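Local structure of condensin complex subunit 3 (Schizosaccharomyces pombe, 5OQR) at residues A[158-170]-A[179-192]. The protein serves as a regulatory subunit of the condensin complex, which is required for conversion of interphase chromatin into mitotic-like condensed chromosomes. Sequence-based numbering, arbitrary orientation.
Sequences DVRNILLFLLQND and VLLNIEVSNSTLPF
Arg160 reaches Glu184 across the fourth HEAT repeat, where helix 158-169 packs on the end of helix 173-182, the following loop and helix 190-195. Arg160 grips Glu184 side-on, and both nitrogens go to one oxygen. In this salt bridge Arg160 NE and Arg160 NH2 both donate hydrogen bonds to Glu184 OE1, at 2.8 and 3.0 Å. That oxygen sits in the guanidinium plane, but the nitrogens meet it from above the carboxylate plane, both over the same face. The two planes are 66° apart. The Arg160 chain bends at chi3, which turns the guanidinium from the line of its methylenes. Ser188 OG lies over one guanidinium face, at a poor angle for a hydrogen bond. Glu150 makes a weak, long ion pair with Arg160 NH2.

Thr189 CG2 touches the Arg160 methylenes CG and CD. Thr189 OG1 bonds to Glu184 O and takes the N-H of Ser186, so this one hydroxyl both donates and accepts, and holds the 184-189 turn together.

The apolar core lies alongside. Ile183 CD1 meets Leu164 CD2 at 3.6 Å and also touches Leu163 CB. With CG1 anti to its backbone N (chi1 -176°), Ile183 sends this methyl towards both leucines. Val179 CG1 packs on Leu163 CB and Leu167 CB. Leu167 CD1 abuts Leu180 CB at 3.7 Å. Val142 of helix 135-145 also touches Leu163, Leu166 and Val179, so the core continues into that helix.

Leu164 also crosses Phe192 at about a right angle, with CD1 over one ring face and Leu164 CD2 3.8 Å from Phe192 CD2. The extended Gln168 carries its amide to the same ring, the planes 38° apart, and Gln168 NE2 lies obliquely 3.4 Å from Phe192 CE1.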
ATOM      1  N   ASP A 158     -28.487 -14.960  -6.436  1.00122.39           N
ATOM      2  CA  ASP A 158     -28.441 -15.357  -5.033  1.00118.65           C
ATOM      3  C   ASP A 158     -27.237 -16.250  -4.788  1.00111.32           C
ATOM      4  O   ASP A 158     -26.510 -16.082  -3.803  1.00103.98           O
ATOM      5  CB  ASP A 158     -29.729 -16.088  -4.644  1.00121.53           C
ATOM      6  CG  ASP A 158     -30.975 -15.391  -5.152  1.00131.52           C
ATOM      7  OD1 ASP A 158     -31.049 -14.149  -5.052  1.00134.86           O
ATOM      8  OD2 ASP A 158     -31.877 -16.086  -5.664  1.00138.94           O
ATOM      9  N   VAL A 159     -27.011 -17.203  -5.694  1.00110.24           N
ATOM     10  CA  VAL A 159     -25.785 -17.999  -5.686  1.00109.28           C
ATOM     11  C   VAL A 159     -24.576 -17.073  -5.679  1.00113.22           C
ATOM     12  O   VAL A 159     -23.734 -17.111  -4.775  1.00105.97           O
ATOM     13  CB  VAL A 159     -25.741 -18.939  -6.907  1.00115.85           C
ATOM     14  CG1 VAL A 159     -24.693 -20.012  -6.712  1.00114.38           C
ATOM     15  CG2 VAL A 159     -27.101 -19.587  -7.187  1.00114.91           C
ATOM     16  N   ARG A 160     -24.491 -16.220  -6.699  1.00119.06           N
ATOM     17  CA  ARG A 160     -23.324 -15.367  -6.890  1.00117.51           C
ATOM     18  C   ARG A 160     -23.147 -14.398  -5.728  1.00113.15           C
ATOM     19  O   ARG A 160     -22.068 -14.316  -5.133  1.00111.88           O
ATOM     20  CB  ARG A 160     -23.470 -14.614  -8.214  1.00117.51           C
ATOM     21  CG  ARG A 160     -22.457 -13.504  -8.471  1.00110.67           C
ATOM     22  CD  ARG A 160     -23.062 -12.426  -9.354  1.00112.22           C
ATOM     23  NE  ARG A 160     -23.253 -12.868 -10.732  1.00114.72           N
ATOM     24  CZ  ARG A 160     -23.952 -12.196 -11.643  1.00111.65           C
ATOM     25  NH1 ARG A 160     -24.539 -11.050 -11.323  1.00111.73           N
ATOM     26  NH2 ARG A 160     -24.070 -12.671 -12.874  1.00119.84           N
ATOM     27  N   ASN A 161     -24.203 -13.649  -5.395  1.00113.89           N
ATOM     28  CA  ASN A 161     -24.087 -12.594  -4.393  1.00117.40           C
ATOM     29  C   ASN A 161     -23.486 -13.106  -3.092  1.00114.11           C
ATOM     30  O   ASN A 161     -22.814 -12.354  -2.379  1.00115.35           O
ATOM     31  CB  ASN A 161     -25.460 -11.972  -4.133  1.00119.32           C
ATOM     32  CG  ASN A 161     -26.035 -11.295  -5.362  1.00128.26           C
ATOM     33  OD1 ASN A 161     -25.300 -10.880  -6.257  1.00133.18           O
ATOM     34  ND2 ASN A 161     -27.357 -11.177  -5.408  1.00132.15           N
ATOM     35  N   ILE A 162     -23.713 -14.379  -2.766  1.00110.22           N
ATOM     36  CA  ILE A 162     -23.165 -14.937  -1.535  1.00112.63           C
ATOM     37  C   ILE A 162     -21.656 -15.089  -1.639  1.00108.42           C
ATOM     38  O   ILE A 162     -20.937 -14.919  -0.647  1.00100.05           O
ATOM     39  CB  ILE A 162     -23.855 -16.278  -1.227  1.00117.93           C
ATOM     40  CG1 ILE A 162     -25.322 -16.031  -0.877  1.00118.72           C
ATOM     41  CG2 ILE A 162     -23.149 -17.011  -0.086  1.00113.96           C
ATOM     42  CD1 ILE A 162     -26.179 -17.252  -0.985  1.00127.18           C
ATOM     43  N   LEU A 163     -21.148 -15.409  -2.829  1.00111.82           N
ATOM     44  CA  LEU A 163     -19.710 -15.588  -2.993  1.00 99.98           C
ATOM     45  C   LEU A 163     -18.982 -14.252  -2.925  1.00 96.94           C
ATOM     46  O   LEU A 163     -17.944 -14.139  -2.263  1.00 92.12           O
ATOM     47  CB  LEU A 163     -19.434 -16.303  -4.314  1.00 96.90           C
ATOM     48  CG  LEU A 163     -20.067 -17.696  -4.393  1.00 88.84           C
ATOM     49  CD1 LEU A 163     -20.007 -18.245  -5.808  1.00 85.42           C
ATOM     50  CD2 LEU A 163     -19.393 -18.656  -3.420  1.00 87.00           C
ATOM     51  N   LEU A 164     -19.508 -13.228  -3.599  1.00102.66           N
ATOM     52  CA  LEU A 164     -18.984 -11.878  -3.420  1.00102.21           C
ATOM     53  C   LEU A 164     -18.900 -11.523  -1.943  1.00101.83           C
ATOM     54  O   LEU A 164     -17.959 -10.855  -1.503  1.00101.66           O
ATOM     55  CB  LEU A 164     -19.876 -10.867  -4.140  1.00101.37           C
ATOM     56  CG  LEU A 164     -20.182 -11.092  -5.620  1.00102.64           C
ATOM     57  CD1 LEU A 164     -21.257 -10.117  -6.072  1.00113.16           C
ATOM     58  CD2 LEU A 164     -18.931 -10.936  -6.458  1.00104.97           C
ATOM     59  N   PHE A 165     -19.883 -11.976  -1.166  1.00105.59           N
ATOM     60  CA  PHE A 165     -19.990 -11.583   0.233  1.00108.82           C
ATOM     61  C   PHE A 165     -18.885 -12.210   1.075  1.00105.71           C
ATOM     62  O   PHE A 165     -18.309 -11.546   1.946  1.00103.59           O
ATOM     63  CB  PHE A 165     -21.378 -11.972   0.746  1.00114.16           C
ATOM     64  CG  PHE A 165     -21.530 -11.901   2.233  1.00120.17           C
ATOM     65  CD1 PHE A 165     -21.342 -13.029   3.012  1.00122.97           C
ATOM     66  CD2 PHE A 165     -21.887 -10.716   2.851  1.00120.51           C
ATOM     67  CE1 PHE A 165     -21.492 -12.974   4.380  1.00117.75           C
ATOM     68  CE2 PHE A 165     -22.039 -10.655   4.222  1.00128.08           C
ATOM     69  CZ  PHE A 165     -21.843 -11.786   4.986  1.00123.35           C
ATOM     70  N   LEU A 166     -18.568 -13.483   0.831  1.00108.16           N
ATOM     71  CA  LEU A 166     -17.490 -14.138   1.566  1.00103.20           C
ATOM     72  C   LEU A 166     -16.127 -13.689   1.057  1.00 95.56           C
ATOM     73  O   LEU A 166     -15.242 -13.346   1.850  1.00 90.79           O
ATOM     74  CB  LEU A 166     -17.627 -15.656   1.451  1.00101.79           C
ATOM     75  CG  LEU A 166     -18.846 -16.265   2.141  1.00 96.66           C
ATOM     76  CD1 LEU A 166     -18.989 -17.720   1.759  1.00 95.26           C
ATOM     77  CD2 LEU A 166     -18.736 -16.120   3.650  1.00109.72           C
ATOM     78  N   LEU A 167     -15.944 -13.699  -0.262  1.00 96.94           N
ATOM     79  CA  LEU A 167     -14.737 -13.180  -0.893  1.00 92.81           C
ATOM     80  C   LEU A 167     -14.349 -11.838  -0.291  1.00 84.31           C
ATOM     81  O   LEU A 167     -13.163 -11.532  -0.136  1.00 72.13           O
ATOM     82  CB  LEU A 167     -14.963 -13.035  -2.400  1.00 92.79           C
ATOM     83  CG  LEU A 167     -13.867 -12.338  -3.206  1.00 72.19           C
ATOM     84  CD1 LEU A 167     -12.622 -13.196  -3.241  1.00 74.87           C
ATOM     85  CD2 LEU A 167     -14.354 -12.027  -4.609  1.00 75.75           C
ATOM     86  N   GLN A 168     -15.353 -11.039   0.055  1.00 96.69           N
ATOM     87  CA  GLN A 168     -15.147  -9.663   0.477  1.00 89.49           C
ATOM     88  C   GLN A 168     -14.984  -9.516   1.983  1.00 89.60           C
ATOM     89  O   GLN A 168     -14.272  -8.611   2.433  1.00 87.35           O
ATOM     90  CB  GLN A 168     -16.327  -8.819  -0.008  1.00 98.54           C
ATOM     91  CG  GLN A 168     -16.257  -7.341   0.321  1.00103.02           C
ATOM     92  CD  GLN A 168     -17.447  -6.555  -0.223  1.00108.59           C
ATOM     93  OE1 GLN A 168     -17.667  -5.415   0.176  1.00124.85           O
ATOM     94  NE2 GLN A 168     -18.216  -7.154  -1.130  1.00 96.63           N
ATOM     95  N   ASN A 169     -15.616 -10.386   2.775  1.00101.76           N
ATOM     96  CA  ASN A 169     -15.635 -10.232   4.223  1.00100.66           C
ATOM     97  C   ASN A 169     -15.173 -11.457   4.999  1.00 96.27           C
ATOM     98  O   ASN A 169     -15.025 -11.358   6.221  1.00 96.02           O
ATOM     99  CB  ASN A 169     -17.049  -9.866   4.699  1.00 98.97           C
ATOM    100  CG  ASN A 169     -17.499  -8.511   4.196  1.00 99.05           C
ATOM    101  OD1 ASN A 169     -18.146  -8.405   3.154  1.00 98.58           O
ATOM    102  ND2 ASN A 169     -17.152  -7.462   4.932  1.00 96.97           N
ATOM    103  N   ASP A 170     -14.942 -12.592   4.350  1.00 88.29           N
ATOM    104  CA  ASP A 170     -14.548 -13.786   5.083  1.00 84.51           C
ATOM    105  C   ASP A 170     -13.225 -13.536   5.806  1.00 79.87           C
ATOM    106  O   ASP A 170     -12.273 -13.043   5.186  1.00 92.84           O
ATOM    107  CB  ASP A 170     -14.408 -14.980   4.142  1.00 93.97           C
ATOM    108  CG  ASP A 170     -14.136 -16.273   4.885  1.00 91.70           C
ATOM    109  OD1 ASP A 170     -13.020 -16.430   5.424  1.00 83.02           O
ATOM    110  OD2 ASP A 170     -15.039 -17.134   4.929  1.00 93.01           O
ATOM    111  N   VAL A 179     -13.027 -18.852  -3.058  1.00 66.46           N
ATOM    112  CA  VAL A 179     -14.064 -18.087  -3.743  1.00 70.82           C
ATOM    113  C   VAL A 179     -13.458 -17.340  -4.921  1.00 76.51           C
ATOM    114  O   VAL A 179     -14.052 -17.253  -6.003  1.00 69.86           O
ATOM    115  CB  VAL A 179     -14.757 -17.117  -2.767  1.00 71.97           C
ATOM    116  CG1 VAL A 179     -15.990 -16.520  -3.413  1.00 80.17           C
ATOM    117  CG2 VAL A 179     -15.134 -17.809  -1.462  1.00 73.14           C
ATOM    118  N   LEU A 180     -12.259 -16.791  -4.726  1.00 72.01           N
ATOM    119  CA  LEU A 180     -11.597 -16.024  -5.772  1.00 73.27           C
ATOM    120  C   LEU A 180     -11.271 -16.886  -6.983  1.00 75.77           C
ATOM    121  O   LEU A 180     -11.187 -16.373  -8.104  1.00 75.10           O
ATOM    122  CB  LEU A 180     -10.326 -15.395  -5.201  1.00 74.96           C
ATOM    123  CG  LEU A 180      -9.422 -14.571  -6.117  1.00 66.33           C
ATOM    124  CD1 LEU A 180     -10.212 -13.547  -6.914  1.00 62.70           C
ATOM    125  CD2 LEU A 180      -8.354 -13.893  -5.274  1.00 65.68           C
ATOM    126  N   LEU A 181     -11.098 -18.191  -6.784  1.00 74.90           N
ATOM    127  CA  LEU A 181     -10.649 -19.080  -7.848  1.00 78.85           C
ATOM    128  C   LEU A 181     -11.785 -19.768  -8.593  1.00 83.17           C
ATOM    129  O   LEU A 181     -11.529 -20.391  -9.630  1.00 84.54           O
ATOM    130  CB  LEU A 181      -9.712 -20.147  -7.274  1.00 75.41           C
ATOM    131  CG  LEU A 181      -8.222 -19.806  -7.281  1.00 77.84           C
ATOM    132  CD1 LEU A 181      -7.452 -20.781  -6.408  1.00 74.52           C
ATOM    133  CD2 LEU A 181      -7.680 -19.825  -8.701  1.00 90.42           C
ATOM    134  N   ASN A 182     -13.022 -19.679  -8.104  1.00 78.69           N
ATOM    135  CA  ASN A 182     -14.138 -20.385  -8.720  1.00 79.92           C
ATOM    136  C   ASN A 182     -15.333 -19.502  -9.039  1.00 79.05           C
ATOM    137  O   ASN A 182     -16.283 -19.991  -9.658  1.00 82.95           O
ATOM    138  CB  ASN A 182     -14.605 -21.533  -7.812  1.00 84.63           C
ATOM    139  CG  ASN A 182     -13.479 -22.475  -7.441  1.00 82.38           C
ATOM    140  OD1 ASN A 182     -13.257 -23.488  -8.103  1.00 78.14           O
ATOM    141  ND2 ASN A 182     -12.757 -22.141  -6.378  1.00 78.89           N
ATOM    142  N   ILE A 183     -15.319 -18.226  -8.652  1.00 82.45           N
ATOM    143  CA  ILE A 183     -16.450 -17.355  -8.950  1.00 88.54           C
ATOM    144  C   ILE A 183     -16.444 -16.980 -10.430  1.00 92.96           C
ATOM    145  O   ILE A 183     -15.409 -16.992 -11.105  1.00 87.21           O
ATOM    146  CB  ILE A 183     -16.420 -16.106  -8.055  1.00 83.64           C
ATOM    147  CG1 ILE A 183     -17.651 -15.237  -8.308  1.00 85.04           C
ATOM    148  CG2 ILE A 183     -15.145 -15.302  -8.296  1.00 87.64           C
ATOM    149  CD1 ILE A 183     -17.969 -14.293  -7.175  1.00 87.66           C
ATOM    150  N   GLU A 184     -17.628 -16.647 -10.941  1.00101.81           N
ATOM    151  CA  GLU A 184     -17.749 -16.250 -12.335  1.00108.88           C
ATOM    152  C   GLU A 184     -17.082 -14.898 -12.555  1.00113.27           C
ATOM    153  O   GLU A 184     -17.044 -14.044 -11.666  1.00114.17           O
ATOM    154  CB  GLU A 184     -19.220 -16.189 -12.762  1.00121.29           C
ATOM    155  CG  GLU A 184     -19.913 -14.840 -12.543  1.00127.28           C
ATOM    156  CD  GLU A 184     -21.331 -14.821 -13.077  1.00126.17           C
ATOM    157  OE1 GLU A 184     -22.277 -14.987 -12.275  1.00126.24           O
ATOM    158  OE2 GLU A 184     -21.495 -14.650 -14.306  1.00122.84           O
ATOM    159  N   VAL A 185     -16.556 -14.709 -13.760  1.00119.80           N
ATOM    160  CA  VAL A 185     -15.846 -13.492 -14.127  1.00118.11           C
ATOM    161  C   VAL A 185     -16.763 -12.670 -15.023  1.00120.68           C
ATOM    162  O   VAL A 185     -17.052 -13.060 -16.159  1.00118.93           O
ATOM    163  CB  VAL A 185     -14.516 -13.808 -14.825  1.00105.76           C
ATOM    164  CG1 VAL A 185     -13.833 -12.533 -15.286  1.00108.29           C
ATOM    165  CG2 VAL A 185     -13.605 -14.586 -13.890  1.00 96.96           C
ATOM    166  N   SER A 186     -17.221 -11.530 -14.513  1.00117.64           N
ATOM    167  CA  SER A 186     -18.066 -10.632 -15.284  1.00122.14           C
ATOM    168  C   SER A 186     -18.029  -9.255 -14.641  1.00128.39           C
ATOM    169  O   SER A 186     -17.609  -9.098 -13.492  1.00126.96           O
ATOM    170  CB  SER A 186     -19.504 -11.151 -15.372  1.00129.69           C
ATOM    171  OG  SER A 186     -20.319 -10.255 -16.106  1.00139.71           O
ATOM    172  N   ASN A 187     -18.485  -8.257 -15.403  1.00134.48           N
ATOM    173  CA  ASN A 187     -18.446  -6.876 -14.929  1.00133.29           C
ATOM    174  C   ASN A 187     -19.119  -6.724 -13.573  1.00130.65           C
ATOM    175  O   ASN A 187     -18.770  -5.822 -12.804  1.00128.30           O
ATOM    176  CB  ASN A 187     -19.118  -5.953 -15.946  1.00143.56           C
ATOM    177  CG  ASN A 187     -20.629  -6.060 -15.917  1.00145.96           C
ATOM    178  OD1 ASN A 187     -21.182  -7.136 -15.687  1.00147.33           O
ATOM    179  ND2 ASN A 187     -21.305  -4.940 -16.143  1.00147.69           N
ATOM    180  N   SER A 188     -20.094  -7.580 -13.267  1.00132.00           N
ATOM    181  CA  SER A 188     -20.726  -7.539 -11.952  1.00135.90           C
ATOM    182  C   SER A 188     -19.773  -8.046 -10.877  1.00124.76           C
ATOM    183  O   SER A 188     -19.648  -7.443  -9.806  1.00113.58           O
ATOM    184  CB  SER A 188     -22.010  -8.367 -11.966  1.00137.25           C
ATOM    185  OG  SER A 188     -21.746  -9.701 -12.367  1.00129.60           O
ATOM    186  N   THR A 189     -19.092  -9.157 -11.150  1.00120.66           N
ATOM    187  CA  THR A 189     -18.139  -9.736 -10.214  1.00119.75           C
ATOM    188  C   THR A 189     -16.748  -9.132 -10.332  1.00113.76           C
ATOM    189  O   THR A 189     -15.932  -9.301  -9.417  1.00103.68           O
ATOM    190  CB  THR A 189     -18.043 -11.250 -10.435  1.00117.42           C
ATOM    191  OG1 THR A 189     -17.531 -11.514 -11.747  1.00111.72           O
ATOM    192  CG2 THR A 189     -19.410 -11.902 -10.295  1.00121.86           C
ATOM    193  N   LEU A 190     -16.463  -8.433 -11.429  1.00119.35           N
ATOM    194  CA  LEU A 190     -15.112  -7.928 -11.668  1.00108.21           C
ATOM    195  C   LEU A 190     -14.646  -6.971 -10.579  1.00100.87           C
ATOM    196  O   LEU A 190     -13.542  -7.171 -10.044  1.00 98.75           O
ATOM    197  CB  LEU A 190     -15.066  -7.284 -13.059  1.00101.29           C
ATOM    198  CG  LEU A 190     -13.735  -6.950 -13.741  1.00 95.38           C
ATOM    199  CD1 LEU A 190     -12.532  -7.417 -12.960  1.00 93.27           C
ATOM    200  CD2 LEU A 190     -13.717  -7.554 -15.137  1.00105.11           C
ATOM    201  N   PRO A 191     -15.406  -5.944 -10.193  1.00 92.37           N
ATOM    202  CA  PRO A 191     -14.881  -4.985  -9.206  1.00 86.15           C
ATOM    203  C   PRO A 191     -14.397  -5.628  -7.920  1.00 89.00           C
ATOM    204  O   PRO A 191     -13.506  -5.081  -7.259  1.00 79.80           O
ATOM    205  CB  PRO A 191     -16.078  -4.059  -8.953  1.00 84.81           C
ATOM    206  CG  PRO A 191     -16.921  -4.183 -10.166  1.00 99.22           C
ATOM    207  CD  PRO A 191     -16.769  -5.595 -10.625  1.00103.49           C
ATOM    208  N   PHE A 192     -14.955  -6.779  -7.542  1.00 98.59           N
ATOM    209  CA  PHE A 192     -14.616  -7.380  -6.259  1.00 97.12           C
ATOM    210  C   PHE A 192     -13.354  -8.227  -6.336  1.00 84.58           C
ATOM    211  O   PHE A 192     -12.596  -8.283  -5.361  1.00 79.05           O
ATOM    212  CB  PHE A 192     -15.790  -8.219  -5.755  1.00104.20           C
ATOM    213  CG  PHE A 192     -17.071  -7.446  -5.638  1.00102.12           C
ATOM    214  CD1 PHE A 192     -17.421  -6.834  -4.447  1.00 97.31           C
ATOM    215  CD2 PHE A 192     -17.920  -7.321  -6.725  1.00104.72           C
ATOM    216  CE1 PHE A 192     -18.597  -6.119  -4.339  1.00104.48           C
ATOM    217  CE2 PHE A 192     -19.097  -6.607  -6.625  1.00103.45           C
ATOM    218  CZ  PHE A 192     -19.436  -6.005  -5.431  1.00106.45           C
TER